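Local coordinates for putative TIM-barrel metal-dependent hydrolase (Mycobacterium avium subsp. paratuberculosis S397, PDB 4DZI), which is probably a metal-dependent hydrolase of the amidohydrolase superfamily, holding two cadmium ions in the bimetal site of its TIM barrel, at residues C[192-197]-C[225-230]; C[180-185]-C[217-222]. All blocks are in the same frame, centred on the assembly; numbering follows the deposited sequence.

Contact 1: residues C[192-197]-C[225-230]; sequences VLVRPA and VPVGFH. With CD (cadmium ion), chain Q.
Val192 opens a parallel ladder with strand 227-230: Val192 N donates almost straight to Pro226 O (3.2 Å), and Val192 O accepts from Gly228 N (2.6 Å). Val192 CG1 meets Val225 CG1, a beta-branched side chain in the loop before that strand. Leu193, on the other side of the sheet, brings CD2 to 3.8 Å from Gly228 O; glycine suits the place opposite, because a CB would crowd that methyl. Val194 N closes the ladder on Gly228 O (3.0 Å). Direct backbone bonding then gives way to a water that donates to Val194 O (2.9 Å) and accepts from His230 N (2.8 Å). Val227 CG2, anti to its backbone N, reaches Val194 CG2 (3.6 Å) and lies over one face of the Phe229 ring, toward its rim. Pro196, centre of an inverse gamma turn, has no N-H to continue the ladder; its CB packs near Phe229 CD1, and Pro196 CD lies 3.3 Å from His230 O. His230 binds a cadmium ion through NE2. The strands belong to a beta-alpha-beta unit of the barrel: 227-230 also pairs with 289-292, helices 174-186 and 214-223 pack on Val192 and Val225, and helix 266-277 on Phe229 and Pro196.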
loop_
_atom_site.group_PDB
_atom_site.type_symbol
_atom_site.label_atom_id
_atom_site.label_comp_id
_atom_site.label_asym_id
_atom_site.label_seq_id
_atom_site.Cartn_x
_atom_site.Cartn_y
_atom_site.Cartn_z
ATOM N N VAL C 192 -24.891 -5.960 -6.221
ATOM C CA VAL C 192 -24.590 -4.661 -6.823
ATOM C C VAL C 192 -23.081 -4.423 -6.706
ATOM O O VAL C 192 -22.453 -4.894 -5.746
ATOM C CB VAL C 192 -25.345 -3.488 -6.158
ATOM C CG1 VAL C 192 -26.841 -3.777 -6.102
ATOM C CG2 VAL C 192 -24.790 -3.235 -4.764
ATOM N N LEU C 193 -22.514 -3.681 -7.642
ATOM C CA LEU C 193 -21.079 -3.373 -7.575
ATOM C C LEU C 193 -20.884 -1.945 -7.097
ATOM O O LEU C 193 -21.461 -1.020 -7.656
ATOM C CB LEU C 193 -20.441 -3.488 -8.969
ATOM C CG LEU C 193 -20.604 -4.871 -9.572
ATOM C CD1 LEU C 193 -19.906 -4.854 -10.937
ATOM C CD2 LEU C 193 -20.007 -5.949 -8.677
ATOM N N VAL C 194 -20.063 -1.753 -6.069
ATOM C CA VAL C 194 -19.623 -0.420 -5.715
ATOM C C VAL C 194 -18.127 -0.415 -5.967
ATOM O O VAL C 194 -17.464 -1.425 -5.730
ATOM C CB VAL C 194 -19.926 -0.125 -4.225
ATOM C CG1 VAL C 194 -19.236 1.170 -3.753
ATOM C CG2 VAL C 194 -21.444 0.011 -4.006
ATOM N N ARG C 195 -17.618 0.686 -6.505
ATOM C CA ARG C 195 -16.218 0.699 -6.879
ATOM C C ARG C 195 -15.299 0.670 -5.637
ATOM O O ARG C 195 -15.522 1.409 -4.692
ATOM C CB ARG C 195 -15.923 1.922 -7.729
ATOM C CG ARG C 195 -14.500 1.902 -8.298
ATOM C CD ARG C 195 -14.286 3.012 -9.328
ATOM N NE ARG C 195 -14.557 4.317 -8.721
ATOM C CZ ARG C 195 -13.709 5.341 -8.708
ATOM N NH1 ARG C 195 -12.497 5.251 -9.265
ATOM N NH2 ARG C 195 -14.091 6.492 -8.147
ATOM N N PRO C 196 -14.249 -0.165 -5.661
ATOM C CA PRO C 196 -13.326 -0.210 -4.491
ATOM C C PRO C 196 -12.365 0.977 -4.554
ATOM O O PRO C 196 -11.223 0.843 -4.972
ATOM C CB PRO C 196 -12.567 -1.537 -4.670
ATOM C CG PRO C 196 -12.679 -1.840 -6.151
ATOM C CD PRO C 196 -14.027 -1.283 -6.587
ATOM N N ALA C 197 -12.863 2.139 -4.166
ATOM C CA ALA C 197 -12.112 3.377 -4.335
ATOM C C ALA C 197 -12.766 4.407 -3.431
ATOM O O ALA C 197 -13.922 4.251 -3.015
ATOM C CB ALA C 197 -12.229 3.873 -5.795
ATOM N N VAL C 225 -28.991 -8.218 -0.257
ATOM C CA VAL C 225 -28.205 -8.108 -1.483
ATOM C C VAL C 225 -26.772 -7.646 -1.148
ATOM O O VAL C 225 -26.575 -6.545 -0.583
ATOM C CB VAL C 225 -28.880 -7.110 -2.460
ATOM C CG1 VAL C 225 -27.920 -6.683 -3.572
ATOM C CG2 VAL C 225 -30.155 -7.728 -3.046
ATOM N N PRO C 226 -25.764 -8.479 -1.493
ATOM C CA PRO C 226 -24.382 -8.089 -1.185
ATOM C C PRO C 226 -23.871 -6.936 -2.031
ATOM O O PRO C 226 -24.347 -6.699 -3.138
ATOM C CB PRO C 226 -23.564 -9.358 -1.487
ATOM C CG PRO C 226 -24.536 -10.440 -1.792
ATOM C CD PRO C 226 -25.854 -9.808 -2.123
ATOM N N VAL C 227 -22.875 -6.231 -1.505
ATOM C CA VAL C 227 -22.114 -5.290 -2.302
ATOM C C VAL C 227 -20.895 -6.038 -2.817
ATOM O O VAL C 227 -20.191 -6.716 -2.058
ATOM C CB VAL C 227 -21.688 -4.040 -1.489
ATOM C CG1 VAL C 227 -21.014 -4.430 -0.170
ATOM C CG2 VAL C 227 -20.812 -3.126 -2.347
ATOM N N GLY C 228 -20.638 -5.920 -4.116
ATOM C CA GLY C 228 -19.431 -6.539 -4.655
ATOM C C GLY C 228 -18.421 -5.470 -5.003
ATOM O O GLY C 228 -18.787 -4.381 -5.437
ATOM N N PHE C 229 -17.142 -5.792 -4.761
ATOM C CA PHE C 229 -16.028 -4.902 -5.069
ATOM C C PHE C 229 -15.124 -5.608 -6.076
ATOM O O PHE C 229 -14.406 -6.558 -5.736
ATOM C CB PHE C 229 -15.193 -4.591 -3.794
ATOM C CG PHE C 229 -15.936 -3.754 -2.785
ATOM C CD1 PHE C 229 -16.212 -2.424 -3.041
ATOM C CD2 PHE C 229 -16.391 -4.316 -1.598
ATOM C CE1 PHE C 229 -16.919 -1.654 -2.115
ATOM C CE2 PHE C 229 -17.111 -3.545 -0.667
ATOM C CZ PHE C 229 -17.373 -2.216 -0.934
ATOM N N HIS C 230 -15.178 -5.166 -7.326
ATOM C CA HIS C 230 -14.389 -5.794 -8.385
ATOM C C HIS C 230 -13.293 -4.891 -8.794
ATOM O O HIS C 230 -13.503 -3.677 -8.858
ATOM C CB HIS C 230 -15.276 -6.025 -9.626
ATOM C CG HIS C 230 -14.571 -6.787 -10.743
ATOM N ND1 HIS C 230 -13.696 -6.206 -11.612
ATOM C CD2 HIS C 230 -14.598 -8.137 -11.065
ATOM C CE1 HIS C 230 -13.211 -7.139 -12.451
ATOM N NE2 HIS C 230 -13.743 -8.319 -12.115
HETATM CD CD CD Q . -13.275 -10.305 -13.295
HETATM O O HOH W 1 -17.049 -3.201 -8.013
#

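Contact 2: residues C[180-185]-C[217-222]; sequences EVDFVL and WARLAE
Asp182 and Arg219 join two helices on the outside of the beta/alpha barrel, 174-186 and 214-223, by a side-on, two-point salt bridge; strand 192-193 lies between them in the chain. Arg219 NE donates to Asp182 OD1 at 2.8 Å and Arg219 NH2 to Asp182 OD2 at 2.9 Å, so each carboxylate oxygen has its own donor. Both oxygens use their syn lone pairs, which suits a fork of two N-H groups. The match is not quite flat: carboxylate and guanidinium planes are 23° apart, and both bonds are moderately bent. Arginine fits because its long chain, bent at chi2 and chi3, can turn the NE edge toward the acid on the neighbouring helix. Beneath the ion pair the contact is mainly aliphatic. Val181 places CG1 anti to its backbone N (chi1 166°), which brings this methyl to 3.8 Å from Arg219 CB and 4.1 Å from Leu220 CD2. Leu185 CD1 rests 4.1 Å from the carbonyl oxygen Arg219 O. Within each helix, main-chain bonds such as Leu185 N to Val181 O and Ala221 N to Trp217 O satisfy those groups. Glu180 OE2 accepts from His144 and Asn147, while Trp217 NE1 donates to Leu208 O. With axes 10.3 Å apart and 21° from parallel, the helices meet through aliphatic groups on the inner side, Val181 and Leu220 buried, and a charge pair at the solvent-facing rim, where the two charges probably offset each other.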
loop_
_atom_site.group_PDB
_atom_site.type_symbol
_atom_site.label_atom_id
_atom_site.label_comp_id
_atom_site.label_asym_id
_atom_site.label_seq_id
_atom_site.Cartn_x
_atom_site.Cartn_y
_atom_site.Cartn_z
ATOM N N GLU C 180 -30.952 4.967 -6.977
ATOM C CA GLU C 180 -30.431 3.932 -7.852
ATOM C C GLU C 180 -30.611 2.549 -7.230
ATOM O O GLU C 180 -30.935 1.593 -7.922
ATOM C CB GLU C 180 -28.936 4.166 -8.169
ATOM C CG GLU C 180 -28.494 3.324 -9.363
ATOM C CD GLU C 180 -29.089 3.835 -10.673
ATOM O OE1 GLU C 180 -29.243 5.083 -10.823
ATOM O OE2 GLU C 180 -29.385 3.008 -11.561
ATOM N N VAL C 181 -30.358 2.428 -5.931
ATOM C CA VAL C 181 -30.448 1.138 -5.297
ATOM C C VAL C 181 -31.917 0.668 -5.334
ATOM O O VAL C 181 -32.214 -0.459 -5.696
ATOM C CB VAL C 181 -29.989 1.158 -3.835
ATOM C CG1 VAL C 181 -30.421 -0.128 -3.152
ATOM C CG2 VAL C 181 -28.483 1.347 -3.725
ATOM N N ASP C 182 -32.838 1.552 -4.974
ATOM C CA ASP C 182 -34.258 1.198 -5.065
ATOM C C ASP C 182 -34.642 0.736 -6.470
ATOM O O ASP C 182 -35.373 -0.248 -6.620
ATOM C CB ASP C 182 -35.147 2.377 -4.626
ATOM C CG ASP C 182 -35.116 2.596 -3.125
ATOM O OD1 ASP C 182 -34.633 1.686 -2.405
ATOM O OD2 ASP C 182 -35.574 3.673 -2.661
ATOM N N PHE C 183 -34.165 1.438 -7.493
ATOM C CA PHE C 183 -34.481 1.087 -8.867
ATOM C C PHE C 183 -33.950 -0.310 -9.228
ATOM O O PHE C 183 -34.678 -1.116 -9.787
ATOM C CB PHE C 183 -33.935 2.133 -9.851
ATOM C CG PHE C 183 -33.791 1.615 -11.256
ATOM C CD1 PHE C 183 -32.567 1.127 -11.707
ATOM C CD2 PHE C 183 -34.868 1.613 -12.123
ATOM C CE1 PHE C 183 -32.429 0.634 -12.994
ATOM C CE2 PHE C 183 -34.736 1.132 -13.415
ATOM C CZ PHE C 183 -33.519 0.639 -13.852
ATOM N N VAL C 184 -32.680 -0.598 -8.928
ATOM C CA VAL C 184 -32.122 -1.922 -9.291
ATOM C C VAL C 184 -32.695 -3.075 -8.462
ATOM O O VAL C 184 -32.938 -4.150 -8.993
ATOM C CB VAL C 184 -30.550 -1.960 -9.332
ATOM C CG1 VAL C 184 -30.018 -0.898 -10.308
ATOM C CG2 VAL C 184 -29.950 -1.800 -7.936
ATOM N N LEU C 185 -32.949 -2.831 -7.177
ATOM C CA LEU C 185 -33.620 -3.813 -6.319
ATOM C C LEU C 185 -35.021 -4.105 -6.850
ATOM O O LEU C 185 -35.446 -5.264 -6.909
ATOM C CB LEU C 185 -33.686 -3.306 -4.882
ATOM C CG LEU C 185 -32.379 -3.286 -4.094
ATOM C CD1 LEU C 185 -32.621 -2.783 -2.681
ATOM C CD2 LEU C 185 -31.782 -4.686 -4.044
ATOM N N TRP C 217 -26.254 1.460 2.460
ATOM C CA TRP C 217 -25.931 0.163 3.077
ATOM C C TRP C 217 -27.124 -0.453 3.759
ATOM O O TRP C 217 -27.281 -1.686 3.737
ATOM C CB TRP C 217 -24.818 0.256 4.105
ATOM C CG TRP C 217 -23.553 0.878 3.585
ATOM C CD1 TRP C 217 -22.857 1.970 4.121
ATOM C CD2 TRP C 217 -22.792 0.491 2.395
ATOM N NE1 TRP C 217 -21.734 2.244 3.391
ATOM C CE2 TRP C 217 -21.650 1.407 2.324
ATOM C CE3 TRP C 217 -22.932 -0.513 1.408
ATOM C CZ2 TRP C 217 -20.687 1.311 1.326
ATOM C CZ3 TRP C 217 -21.966 -0.587 0.401
ATOM C CH2 TRP C 217 -20.875 0.308 0.359
ATOM N N ALA C 218 -27.972 0.378 4.369
ATOM C CA ALA C 218 -29.180 -0.177 5.005
ATOM C C ALA C 218 -30.140 -0.803 3.968
ATOM O O ALA C 218 -30.706 -1.883 4.215
ATOM C CB ALA C 218 -29.904 0.877 5.863
ATOM N N ARG C 219 -30.329 -0.139 2.821
ATOM C CA ARG C 219 -31.150 -0.746 1.770
ATOM C C ARG C 219 -30.611 -2.122 1.339
ATOM O O ARG C 219 -31.360 -3.078 1.185
ATOM C CB ARG C 219 -31.296 0.156 0.549
ATOM C CG ARG C 219 -32.133 1.412 0.738
ATOM C CD ARG C 219 -33.618 1.130 0.947
ATOM N NE ARG C 219 -34.441 2.193 0.346
ATOM C CZ ARG C 219 -34.676 3.396 0.880
ATOM N NH1 ARG C 219 -34.157 3.748 2.056
ATOM N NH2 ARG C 219 -35.441 4.262 0.222
ATOM N N LEU C 220 -29.301 -2.232 1.133
ATOM C CA LEU C 220 -28.766 -3.504 0.653
ATOM C C LEU C 220 -28.866 -4.570 1.734
ATOM O O LEU C 220 -29.167 -5.733 1.468
ATOM C CB LEU C 220 -27.287 -3.329 0.237
ATOM C CG LEU C 220 -27.105 -2.424 -0.972
ATOM C CD1 LEU C 220 -25.620 -2.146 -1.179
ATOM C CD2 LEU C 220 -27.704 -3.096 -2.199
ATOM N N ALA C 221 -28.549 -4.185 2.972
ATOM C CA ALA C 221 -28.504 -5.150 4.028
ATOM C C ALA C 221 -29.923 -5.714 4.290
ATOM O O ALA C 221 -30.087 -6.909 4.469
ATOM C CB ALA C 221 -27.947 -4.479 5.285
ATOM N N GLU C 222 -30.930 -4.840 4.256
ATOM C CA GLU C 222 -32.335 -5.259 4.488
ATOM C C GLU C 222 -32.833 -6.127 3.364
ATOM O O GLU C 222 -33.642 -7.036 3.578
ATOM C CB GLU C 222 -33.271 -4.028 4.576
ATOM C CG GLU C 222 -32.959 -3.058 5.703
ATOM C CD GLU C 222 -32.741 -3.746 7.037
ATOM O OE1 GLU C 222 -31.905 -3.253 7.824
ATOM O OE2 GLU C 222 -33.397 -4.779 7.300
#

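Contact 1 lies in the strand layer and contact 2 in the helical layer outside it, their centres about 12 Å apart, and their segments alternate along the chain. The layers interlock where Val192 CG2 packs 3.8 Å from Leu220 CD1. Likewise, Val225 CG2 lies 3.6 Å from Leu185 CD2. Val227 CG2 is 3.9 Å from Trp217 CZ3. A probable hydrogen bond from Val225 N to Leu220 O (3.0 Å) ties the second helix to the chain entering its strand. Contact 1 reaches the metal site, probably the active site: His230 NE2 binds one cadmium ion at 2.4 Å, alongside Asp13, His15, Glu293 and Asp356, and its side chain is about 5 Å from the second.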